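Local atomic coordinates of hydrolase, haloacid dehalogenase-like family (PDB entry 2HCF), a protein that is probably a magnesium-dependent hydrolase of the haloacid dehalogenase superfamily, its substrate not established. Residues D10-L15 with T117-A122. Sequence-based numbering, arbitrary orientation.
Sequences DIDGTL and TGNFEA. With MG (magnesium ion), chain B.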
# COMPACT_ATOMS: atom_id res chain seq x y z
N ASP A 10 -4.24 1.64 -0.08
CA ASP A 10 -2.88 1.57 0.47
C ASP A 10 -2.90 1.07 1.92
O ASP A 10 -3.91 1.19 2.56
CB ASP A 10 -2.30 2.97 0.41
CG ASP A 10 -0.88 3.04 0.94
OD1 ASP A 10 -0.03 2.36 0.32
OD2 ASP A 10 -0.64 3.79 1.92
N ILE A 11 -1.80 0.48 2.40
CA ILE A 11 -1.70 -0.01 3.78
C ILE A 11 -1.04 1.04 4.73
O ILE A 11 -1.74 1.67 5.54
CB ILE A 11 -0.96 -1.36 3.82
CG1 ILE A 11 -1.68 -2.37 2.90
CG2 ILE A 11 -0.84 -1.88 5.25
CD1 ILE A 11 -1.09 -3.76 2.91
N ASP A 12 0.27 1.26 4.59
CA ASP A 12 1.03 2.04 5.58
C ASP A 12 0.70 3.51 5.51
O ASP A 12 0.72 4.10 4.40
CB ASP A 12 2.54 1.82 5.43
CG ASP A 12 2.92 0.34 5.62
OD1 ASP A 12 2.68 -0.44 4.69
OD2 ASP A 12 3.43 -0.04 6.69
N GLY A 13 0.33 4.07 6.66
CA GLY A 13 -0.09 5.48 6.77
C GLY A 13 -1.51 5.79 6.28
O GLY A 13 -1.89 6.96 6.23
N THR A 14 -2.26 4.73 5.91
CA THR A 14 -3.63 4.80 5.44
C THR A 14 -4.54 3.90 6.28
O THR A 14 -5.52 4.37 6.87
CB THR A 14 -3.72 4.37 3.97
OG1 THR A 14 -2.89 5.22 3.16
CG2 THR A 14 -5.14 4.45 3.45
N LEU A 15 -4.21 2.62 6.34
CA LEU A 15 -4.96 1.70 7.24
C LEU A 15 -4.30 1.52 8.59
O LEU A 15 -4.97 1.33 9.60
CB LEU A 15 -5.10 0.34 6.58
CG LEU A 15 -5.80 0.30 5.21
CD1 LEU A 15 -5.72 -1.13 4.64
CD2 LEU A 15 -7.24 0.74 5.37
N THR A 117 -0.63 -1.49 -2.95
CA THR A 117 0.35 -1.21 -1.92
C THR A 117 1.80 -1.39 -2.32
O THR A 117 2.10 -2.17 -3.23
CB THR A 117 0.01 -2.07 -0.68
OG1 THR A 117 1.02 -1.92 0.32
CG2 THR A 117 -0.17 -3.51 -1.06
N GLY A 118 2.69 -0.66 -1.63
CA GLY A 118 4.15 -0.80 -1.83
C GLY A 118 4.71 -2.01 -1.11
O GLY A 118 5.87 -2.38 -1.32
N ASN A 119 3.93 -2.62 -0.22
CA ASN A 119 4.35 -3.86 0.42
C ASN A 119 4.39 -5.05 -0.56
O ASN A 119 3.53 -5.17 -1.44
CB ASN A 119 3.38 -4.23 1.57
CG ASN A 119 3.48 -3.31 2.78
OD1 ASN A 119 4.34 -3.51 3.64
ND2 ASN A 119 2.53 -2.35 2.89
N PHE A 120 5.37 -5.95 -0.38
CA PHE A 120 5.27 -7.29 -0.90
C PHE A 120 3.98 -7.85 -0.28
O PHE A 120 3.61 -7.49 0.85
CB PHE A 120 6.47 -8.17 -0.48
CG PHE A 120 7.81 -7.72 -1.03
CD1 PHE A 120 8.02 -7.61 -2.40
CD2 PHE A 120 8.87 -7.46 -0.17
CE1 PHE A 120 9.27 -7.18 -2.91
CE2 PHE A 120 10.10 -7.06 -0.67
CZ PHE A 120 10.30 -6.91 -2.04
N GLU A 121 3.28 -8.69 -1.02
CA GLU A 121 2.01 -9.23 -0.54
C GLU A 121 2.14 -9.95 0.78
O GLU A 121 1.29 -9.77 1.65
CB GLU A 121 1.37 -10.21 -1.53
CG GLU A 121 -0.01 -10.73 -1.08
CD GLU A 121 -0.82 -11.47 -2.18
OE1 GLU A 121 -0.30 -11.72 -3.30
OE2 GLU A 121 -1.99 -11.78 -1.92
N ALA A 122 3.17 -10.78 0.94
CA ALA A 122 3.20 -11.65 2.11
C ALA A 122 3.39 -10.82 3.38
O ALA A 122 2.76 -11.11 4.40
CB ALA A 122 4.29 -12.71 1.97
MG MG B . 1.08 4.77 2.40
O HOH W 1 1.35 0.24 1.73
O HOH W 2 2.38 3.14 1.99
O HOH W 3 2.78 5.86 3.40
O HOH W 4 1.36 5.18 0.39
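Asp12 and Asn119 make the one direct hydrogen bond between 10-15 and 117-122: Asn119 ND2 donates to Asp12 OD1 over 2.6 Å with an N-H...O angle of 161°. The acceptor lies nearly in the amide plane and is met almost along its C-O direction, while carboxylate and amide are turned 32° apart. Lys127 NZ bridges the two groups, salt-bridged to Asp12 OD2 and hydrogen-bonded to Asn119 OD1, which fixes the amide's flip. Were Asn119 replaced by an alanine, Asp12 OD1 is likely to lose this donor and Lys127 one of its acceptors.

A water-mediated link runs alongside. One water donates to Asp10 OD1, accepts from Asp12 N and lies 2.6 Å from Thr117 OG1; a chi1 of 174° swings that hydroxyl opposite its own N, where it meets the water and also accepts from Asn119 N in an ST turn.

Both loops follow neighbouring strands of the parallel Rossmann-like sheet, 5-9 and 111-116, and 10-15 carries the HAD signature DxDx(T/V). Accordingly, magnesium is bound by Asp10 OD2 at 2.0 Å, Asp12 O at 2.1 Å, three waters and Asp178. Thr14 OG1 donates to the anti lone pair of Asp10 OD2.

Van der Waals packing comes from Ile11, whose CG1 approaches Thr117 CB to 4.0 Å, whose CD1 lies 4.1 Å from Thr117 CG2, and whose CB sits beside the amide, 3.7 Å from Asn119 ND2.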